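Local structure of major Capsid Protein VP1 (Chimpanzee polyomavirus Bob, 6Y9I) at residues L142-I147 with G195-E200; K186-L191 with S203-R208. The protein forms the outer shell of the polyomavirus capsid as pentamers and probably engages glycan receptors on host cells. One frame throughout, in Å; residues are numbered along the deposited sequence.

Contact 1 (L142-I147 with G195-E200); sequences LDLQGI and GFYPIE
Leu144 and Tyr197 meet at the small three-stranded antiparallel sheet of the jelly-roll capsid protein, where strand 142-146, its middle strand, faces the loop 195-200 between the two outer strands. A single methyl carries the side-chain contact. Leu144 CD1 lies over one face of the phenol ring, 4.0 Å from the centroid of the Tyr197 ring and 28° off its normal, which meets the geometry of a CH-pi contact. The displacement is toward the root of the ring: Leu144 CD1 is 3.6 Å from Tyr197 CD2 and 3.7 Å from Tyr197 CG, whereas the hydroxyl end lies beyond it. Both residues hold CG anti to the carbonyl carbon, and in Leu144 chi2 of 168° then extends CD1 straight on from CA, so that this branch spans the gap to the loop.

The ring is fixed from other directions as well. Tyr197 OH hydrogen-bonds Asp192 OD1, Trp202 packs edge-to-face with the ring, and Ala189 and Leu191 of the neighbouring strand touch it. At the far end of the contact the approach passes to the backbone: Ile147 O and Glu200 O come within 4.2 Å, and no hydrogen bond joins the two segments anywhere. Glu200 turns its CB away from the strand, and its OE2 is hydrogen-bonded to His108 NE2 of the second subunit, which ties this loop to the pentamer interface.

Gln145, a residue of the strand that does not reach the loop, turns its amide forward to the next residue. Its NE2 also bonds Val184 O, and its OE1 accepts from Lys188 NZ. Gln145 NE2 donates to Gly146 O at 2.9 Å with an N-H...O angle of 163°, lying in the carbonyl plane on a lone pair.

Contact 2 (K186-L191 with S203-R208); sequences KAKARL and SPDPSR
Lys188 reaches across to Asp205, Ser207 and Arg208, and almost everything these segments share lies along its side chain. The CB bond starts toward 203-208, and Lys188 CG, anti to the carbonyl carbon, comes 3.8 Å from Asp205 OD2. Lys188 CD touches two groups: it is 3.4 Å from Asp205 OD2 and 3.5 Å from Arg208 CZ, stacked above the centre of one face of the guanidinium, so the CD methylene, not the ammonium, covers that face. Lys188 CE keeps 3.8 Å from Asp205 OD2. There the chain bends (chi4 -77°), and Lys188 NZ forms a salt bridge of 3.2 Å with Asp205 OD2, met on the syn side but 33° out of the carboxylate plane. A weak hydrogen bond of 3.4 Å runs from Lys188 NZ to Ser207 OG, while Gln145 OE1 of the adjoining strand is the stronger polar partner of the ammonium.

The other carboxylate oxygen is gripped from within its own segment. Asp205 OD1 accepts from Ser207 OG at 2.7 Å and from Ser207 N at 3.0 Å, both on the same face of its plane, the amide from 44° above it. These two bonds hold the carboxylate rotation, with OD2 turned to the lysine, and the anion probably offsets part of the positive charge that Lys188 and Arg208 bring together. The Ser207 N bond defines an Asx turn, superposed on the type I beta turn from Asp205 to Arg208 by which the chain leaves strand 202-204.

In the fold
Both contacts are built on one three-stranded antiparallel sheet: contact 1 covers its middle strand with the loop joining the outer strands, and contact 2 joins outer strand 188-191 to the turn that follows the other outer strand, 202-204. Their centres lie 8 Å apart. Backbone pairing couples them directly, Leu144 N to Ala189 O and Leu142 O to Leu191 N each measuring 2.7 Å, probable hydrogen bonds. Both also border the second subunit, where Leu277 of that subunit packs on Ile147 and Tyr280 of that subunit on Ser207. A bound magnesium ion lies about 5 Å from the Ser207 side chain, and the Ile147 side chain is about 10 Å from a magnesium ion.

Contact 1 (L142-I147 with G195-E200)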
ATOM      1  N   LEU A 142     -10.886  -4.126 -29.069  1.00 22.99           N
ATOM      2  CA  LEU A 142      -9.966  -4.763 -28.102  1.00 22.41           C
ATOM      3  C   LEU A 142     -10.048  -6.280 -28.292  1.00 23.85           C
ATOM      4  O   LEU A 142     -11.171  -6.820 -28.343  1.00 23.33           O
ATOM      5  CB  LEU A 142     -10.348  -4.350 -26.680  1.00 24.02           C
ATOM      6  CG  LEU A 142      -9.332  -4.745 -25.603  1.00 23.96           C
ATOM      7  CD1 LEU A 142      -8.124  -3.826 -25.651  1.00 23.57           C
ATOM      8  CD2 LEU A 142      -9.999  -4.740 -24.229  1.00 26.12           C
ATOM      9  N   ASP A 143      -8.891  -6.914 -28.416  1.00 23.05           N
ATOM     10  CA  ASP A 143      -8.717  -8.386 -28.456  1.00 24.27           C
ATOM     11  C   ASP A 143      -8.940  -8.944 -27.049  1.00 23.23           C
ATOM     12  O   ASP A 143      -8.311  -8.429 -26.078  1.00 21.59           O
ATOM     13  CB  ASP A 143      -7.354  -8.745 -29.038  1.00 25.93           C
ATOM     14  CG  ASP A 143      -7.199  -8.284 -30.484  1.00 31.03           C
ATOM     15  OD1 ASP A 143      -7.951  -8.803 -31.340  1.00 35.78           O
ATOM     16  OD2 ASP A 143      -6.310  -7.439 -30.754  1.00 30.51           O
ATOM     17  N   LEU A 144      -9.817  -9.945 -26.936  1.00 21.86           N
ATOM     18  CA  LEU A 144     -10.102 -10.654 -25.670  1.00 22.41           C
ATOM     19  C   LEU A 144      -9.697 -12.121 -25.758  1.00 23.28           C
ATOM     20  O   LEU A 144      -9.893 -12.766 -26.831  1.00 23.17           O
ATOM     21  CB  LEU A 144     -11.593 -10.570 -25.340  1.00 22.34           C
ATOM     22  CG  LEU A 144     -12.196  -9.177 -25.306  1.00 23.74           C
ATOM     23  CD1 LEU A 144     -13.713  -9.259 -25.272  1.00 24.54           C
ATOM     24  CD2 LEU A 144     -11.664  -8.384 -24.123  1.00 25.02           C
ATOM     25  N   GLN A 145      -9.246 -12.639 -24.622  1.00 19.86           N
ATOM     26  CA  GLN A 145      -9.003 -14.078 -24.372  1.00 21.38           C
ATOM     27  C   GLN A 145      -9.995 -14.581 -23.323  1.00 21.41           C
ATOM     28  O   GLN A 145     -10.206 -13.903 -22.297  1.00 20.60           O
ATOM     29  CB  GLN A 145      -7.575 -14.271 -23.853  1.00 22.17           C
ATOM     30  CG  GLN A 145      -7.327 -15.650 -23.252  1.00 21.77           C
ATOM     31  CD  GLN A 145      -7.237 -16.696 -24.330  1.00 24.15           C
ATOM     32  OE1 GLN A 145      -6.593 -16.473 -25.351  1.00 22.51           O
ATOM     33  NE2 GLN A 145      -7.960 -17.798 -24.139  1.00 24.16           N
ATOM     34  N   GLY A 146     -10.513 -15.788 -23.536  1.00 21.67           N
ATOM     35  CA  GLY A 146     -11.518 -16.427 -22.692  1.00 21.68           C
ATOM     36  C   GLY A 146     -10.898 -17.359 -21.700  1.00 21.56           C
ATOM     37  O   GLY A 146      -9.820 -17.907 -21.952  1.00 27.62           O
ATOM     38  N   ILE A 147     -11.589 -17.487 -20.580  1.00 22.46           N
ATOM     39  CA  ILE A 147     -11.291 -18.435 -19.494  1.00 23.18           C
ATOM     40  C   ILE A 147     -12.603 -18.703 -18.740  1.00 24.13           C
ATOM     41  O   ILE A 147     -13.606 -17.960 -18.944  1.00 26.20           O
ATOM     42  CB  ILE A 147     -10.199 -17.814 -18.612  1.00 23.83           C
ATOM     43  CG1 ILE A 147      -9.480 -18.865 -17.769  1.00 23.19           C
ATOM     44  CG2 ILE A 147     -10.787 -16.703 -17.756  1.00 26.15           C
ATOM     45  CD1 ILE A 147      -8.480 -18.283 -16.840  1.00 26.05           C
ATOM     46  N   GLY A 195     -21.887  -4.307 -23.397  1.00 25.81           N
ATOM     47  CA  GLY A 195     -22.690  -5.185 -22.530  1.00 25.26           C
ATOM     48  C   GLY A 195     -22.920  -6.554 -23.159  1.00 24.74           C
ATOM     49  O   GLY A 195     -24.075  -6.931 -23.323  1.00 25.81           O
ATOM     50  N   PHE A 196     -21.878  -7.326 -23.441  1.00 23.94           N
ATOM     51  CA  PHE A 196     -22.006  -8.600 -24.194  1.00 23.40           C
ATOM     52  C   PHE A 196     -20.941  -9.621 -23.759  1.00 24.03           C
ATOM     53  O   PHE A 196     -21.168 -10.829 -23.813  1.00 23.28           O
ATOM     54  CB  PHE A 196     -21.946  -8.301 -25.696  1.00 26.55           C
ATOM     55  CG  PHE A 196     -22.386  -9.445 -26.569  1.00 27.11           C
ATOM     56  CD1 PHE A 196     -23.725  -9.801 -26.635  1.00 31.03           C
ATOM     57  CD2 PHE A 196     -21.464 -10.155 -27.328  1.00 28.34           C
ATOM     58  CE1 PHE A 196     -24.141 -10.861 -27.434  1.00 31.10           C
ATOM     59  CE2 PHE A 196     -21.876 -11.227 -28.109  1.00 32.71           C
ATOM     60  CZ  PHE A 196     -23.212 -11.575 -28.169  1.00 30.08           C
ATOM     61  N   TYR A 197     -19.760  -9.144 -23.389  1.00 22.87           N
ATOM     62  CA  TYR A 197     -18.625  -9.988 -22.957  1.00 21.42           C
ATOM     63  C   TYR A 197     -18.492  -9.892 -21.437  1.00 22.77           C
ATOM     64  O   TYR A 197     -18.087  -8.850 -20.911  1.00 19.61           O
ATOM     65  CB  TYR A 197     -17.358  -9.522 -23.673  1.00 22.67           C
ATOM     66  CG  TYR A 197     -17.413  -9.733 -25.164  1.00 24.43           C
ATOM     67  CD1 TYR A 197     -17.968  -8.790 -26.009  1.00 24.70           C
ATOM     68  CD2 TYR A 197     -16.938 -10.909 -25.718  1.00 25.05           C
ATOM     69  CE1 TYR A 197     -18.008  -8.974 -27.383  1.00 27.00           C
ATOM     70  CE2 TYR A 197     -16.974 -11.115 -27.089  1.00 28.71           C
ATOM     71  CZ  TYR A 197     -17.515 -10.150 -27.924  1.00 28.26           C
ATOM     72  OH  TYR A 197     -17.556 -10.395 -29.263  1.00 30.16           O
ATOM     73  N   PRO A 198     -18.838 -10.952 -20.678  1.00 20.82           N
ATOM     74  CA  PRO A 198     -18.640 -10.945 -19.225  1.00 19.45           C
ATOM     75  C   PRO A 198     -17.168 -10.849 -18.806  1.00 21.17           C
ATOM     76  O   PRO A 198     -16.313 -11.569 -19.339  1.00 20.26           O
ATOM     77  CB  PRO A 198     -19.213 -12.280 -18.754  1.00 20.71           C
ATOM     78  CG  PRO A 198     -20.248 -12.611 -19.847  1.00 21.76           C
ATOM     79  CD  PRO A 198     -19.580 -12.143 -21.123  1.00 21.13           C
ATOM     80  N   ILE A 199     -16.929 -10.006 -17.805  1.00 20.68           N
ATOM     81  CA  ILE A 199     -15.599  -9.815 -17.163  1.00 21.87           C
ATOM     82  C   ILE A 199     -15.112 -11.149 -16.621  1.00 20.69           C
ATOM     83  O   ILE A 199     -13.912 -11.435 -16.762  1.00 21.62           O
ATOM     84  CB  ILE A 199     -15.742  -8.719 -16.086  1.00 22.88           C
ATOM     85  CG1 ILE A 199     -15.937  -7.362 -16.770  1.00 23.80           C
ATOM     86  CG2 ILE A 199     -14.585  -8.714 -15.094  1.00 22.23           C
ATOM     87  CD1 ILE A 199     -16.566  -6.320 -15.883  1.00 23.55           C
ATOM     88  N   GLU A 200     -15.993 -11.924 -16.001  1.00 20.88           N
ATOM     89  CA  GLU A 200     -15.576 -13.181 -15.327  1.00 22.98           C
ATOM     90  C   GLU A 200     -15.138 -14.246 -16.346  1.00 23.36           C
ATOM     91  O   GLU A 200     -14.541 -15.242 -15.893  1.00 23.62           O
ATOM     92  CB  GLU A 200     -16.666 -13.719 -14.401  1.00 24.65           C
ATOM     93  CG  GLU A 200     -17.917 -14.212 -15.117  1.00 23.97           C
ATOM     94  CD  GLU A 200     -19.085 -14.369 -14.160  1.00 29.18           C
ATOM     95  OE1 GLU A 200     -19.813 -13.346 -13.900  1.00 28.00           O
ATOM     96  OE2 GLU A 200     -19.251 -15.510 -13.641  1.00 32.19           O
TER

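Contact 2 (K186-L191 with S203-R208)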
ATOM      1  N   LYS A 186      -8.021 -21.105 -28.851  1.00 27.53           N
ATOM      2  CA  LYS A 186      -9.189 -20.880 -29.738  1.00 27.89           C
ATOM      3  C   LYS A 186     -10.196 -19.921 -29.091  1.00 26.39           C
ATOM      4  O   LYS A 186     -10.960 -19.311 -29.841  1.00 30.28           O
ATOM      5  CB  LYS A 186      -9.843 -22.211 -30.120  1.00 32.70           C
ATOM      6  CG  LYS A 186     -10.701 -22.121 -31.375  1.00 37.94           C
ATOM      7  N   ALA A 187     -10.193 -19.738 -27.766  1.00 23.94           N
ATOM      8  CA  ALA A 187     -11.213 -18.909 -27.084  1.00 24.52           C
ATOM      9  C   ALA A 187     -10.780 -17.430 -27.152  1.00 25.21           C
ATOM     10  O   ALA A 187     -10.281 -16.883 -26.146  1.00 24.64           O
ATOM     11  CB  ALA A 187     -11.436 -19.408 -25.666  1.00 22.47           C
ATOM     12  N   LYS A 188     -10.914 -16.839 -28.339  1.00 25.88           N
ATOM     13  CA  LYS A 188     -10.507 -15.445 -28.644  1.00 26.40           C
ATOM     14  C   LYS A 188     -11.679 -14.719 -29.300  1.00 27.01           C
ATOM     15  O   LYS A 188     -12.432 -15.326 -30.076  1.00 27.45           O
ATOM     16  CB  LYS A 188      -9.243 -15.438 -29.509  1.00 28.68           C
ATOM     17  CG  LYS A 188      -7.975 -15.814 -28.750  1.00 31.11           C
ATOM     18  CD  LYS A 188      -6.681 -15.583 -29.521  1.00 32.26           C
ATOM     19  CE  LYS A 188      -5.540 -16.462 -29.073  1.00 32.94           C
ATOM     20  NZ  LYS A 188      -4.927 -15.999 -27.813  1.00 39.48           N
ATOM     21  N   ALA A 189     -11.848 -13.452 -28.965  1.00 24.72           N
ATOM     22  CA  ALA A 189     -12.899 -12.610 -29.544  1.00 23.11           C
ATOM     23  C   ALA A 189     -12.444 -11.157 -29.533  1.00 25.57           C
ATOM     24  O   ALA A 189     -11.475 -10.812 -28.837  1.00 25.68           O
ATOM     25  CB  ALA A 189     -14.205 -12.787 -28.817  1.00 23.97           C
ATOM     26  N   ARG A 190     -13.186 -10.336 -30.249  1.00 26.29           N
ATOM     27  CA  ARG A 190     -12.965  -8.882 -30.275  1.00 27.77           C
ATOM     28  C   ARG A 190     -14.121  -8.232 -29.545  1.00 27.20           C
ATOM     29  O   ARG A 190     -15.273  -8.683 -29.713  1.00 26.41           O
ATOM     30  CB  ARG A 190     -12.829  -8.434 -31.723  1.00 31.55           C
ATOM     31  CG  ARG A 190     -11.451  -8.747 -32.277  1.00 38.75           C
ATOM     32  CD  ARG A 190     -11.011  -7.730 -33.295  1.00 42.40           C
ATOM     33  NE  ARG A 190      -9.604  -7.465 -33.130  1.00 45.58           N
ATOM     34  CZ  ARG A 190      -8.935  -6.588 -33.842  1.00 46.77           C
ATOM     35  NH1 ARG A 190      -9.553  -5.888 -34.784  1.00 45.03           N
ATOM     36  NH2 ARG A 190      -7.647  -6.428 -33.603  1.00 50.04           N
ATOM     37  N   LEU A 191     -13.815  -7.192 -28.788  1.00 24.91           N
ATOM     38  CA  LEU A 191     -14.806  -6.458 -27.984  1.00 25.99           C
ATOM     39  C   LEU A 191     -15.523  -5.472 -28.911  1.00 27.41           C
ATOM     40  O   LEU A 191     -15.121  -4.274 -28.988  1.00 29.13           O
ATOM     41  CB  LEU A 191     -14.085  -5.764 -26.824  1.00 23.44           C
ATOM     42  CG  LEU A 191     -14.984  -4.928 -25.926  1.00 25.24           C
ATOM     43  CD1 LEU A 191     -16.222  -5.699 -25.495  1.00 24.97           C
ATOM     44  CD2 LEU A 191     -14.209  -4.471 -24.705  1.00 25.69           C
ATOM     45  N   SER A 203     -10.747 -11.572 -20.679  1.00 20.35           N
ATOM     46  CA  SER A 203      -9.638 -10.658 -20.305  1.00 23.72           C
ATOM     47  C   SER A 203      -9.067 -10.075 -21.583  1.00 22.08           C
ATOM     48  O   SER A 203      -9.113 -10.713 -22.622  1.00 20.50           O
ATOM     49  CB  SER A 203      -8.557 -11.382 -19.543  1.00 23.25           C
ATOM     50  OG  SER A 203      -9.045 -11.772 -18.272  1.00 26.34           O
ATOM     51  N   PRO A 204      -8.466  -8.871 -21.530  1.00 24.05           N
ATOM     52  CA  PRO A 204      -7.718  -8.355 -22.669  1.00 25.26           C
ATOM     53  C   PRO A 204      -6.604  -9.352 -22.993  1.00 24.69           C
ATOM     54  O   PRO A 204      -6.045  -9.907 -22.082  1.00 23.68           O
ATOM     55  CB  PRO A 204      -7.180  -6.988 -22.186  1.00 26.70           C
ATOM     56  CG  PRO A 204      -7.292  -7.028 -20.684  1.00 29.55           C
ATOM     57  CD  PRO A 204      -8.450  -7.954 -20.378  1.00 27.17           C
ATOM     58  N   ASP A 205      -6.341  -9.569 -24.282  1.00 22.56           N
ATOM     59  CA  ASP A 205      -5.453 -10.650 -24.783  1.00 23.43           C
ATOM     60  C   ASP A 205      -4.084 -10.041 -25.004  1.00 21.19           C
ATOM     61  O   ASP A 205      -3.928  -9.249 -25.926  1.00 22.20           O
ATOM     62  CB  ASP A 205      -6.020 -11.248 -26.091  1.00 24.28           C
ATOM     63  CG  ASP A 205      -5.185 -12.344 -26.726  1.00 25.20           C
ATOM     64  OD1 ASP A 205      -4.078 -12.624 -26.201  1.00 29.61           O
ATOM     65  OD2 ASP A 205      -5.650 -12.930 -27.747  1.00 26.01           O
ATOM     66  N   PRO A 206      -3.058 -10.363 -24.187  1.00 22.90           N
ATOM     67  CA  PRO A 206      -1.765  -9.702 -24.305  1.00 22.51           C
ATOM     68  C   PRO A 206      -0.973 -10.205 -25.534  1.00 23.30           C
ATOM     69  O   PRO A 206      -0.002  -9.562 -25.866  1.00 22.47           O
ATOM     70  CB  PRO A 206      -1.101 -10.075 -22.973  1.00 23.70           C
ATOM     71  CG  PRO A 206      -1.635 -11.460 -22.715  1.00 23.77           C
ATOM     72  CD  PRO A 206      -3.089 -11.345 -23.087  1.00 25.18           C
ATOM     73  N   SER A 207      -1.417 -11.298 -26.176  1.00 22.55           N
ATOM     74  CA  SER A 207      -0.836 -11.915 -27.400  1.00 22.23           C
ATOM     75  C   SER A 207      -1.306 -11.131 -28.633  1.00 22.73           C
ATOM     76  O   SER A 207      -0.719 -11.289 -29.702  1.00 25.76           O
ATOM     77  CB  SER A 207      -1.192 -13.414 -27.492  1.00 24.30           C
ATOM     78  OG  SER A 207      -2.481 -13.629 -28.084  1.00 23.64           O
ATOM     79  N   ARG A 208      -2.310 -10.268 -28.499  1.00 23.12           N
ATOM     80  CA  ARG A 208      -2.751  -9.392 -29.618  1.00 23.20           C
ATOM     81  C   ARG A 208      -2.718  -7.936 -29.147  1.00 20.03           C
ATOM     82  O   ARG A 208      -1.716  -7.577 -28.535  1.00 22.46           O
ATOM     83  CB  ARG A 208      -4.069  -9.936 -30.159  1.00 22.59           C
ATOM     84  CG  ARG A 208      -3.879 -11.304 -30.779  1.00 26.28           C
ATOM     85  CD  ARG A 208      -5.167 -11.896 -31.252  1.00 27.89           C
ATOM     86  NE  ARG A 208      -4.894 -13.230 -31.788  1.00 30.57           N
ATOM     87  CZ  ARG A 208      -5.801 -13.941 -32.457  1.00 31.96           C
ATOM     88  NH1 ARG A 208      -5.509 -15.145 -32.910  1.00 30.99           N
ATOM     89  NH2 ARG A 208      -7.009 -13.449 -32.637  1.00 29.82           N
TER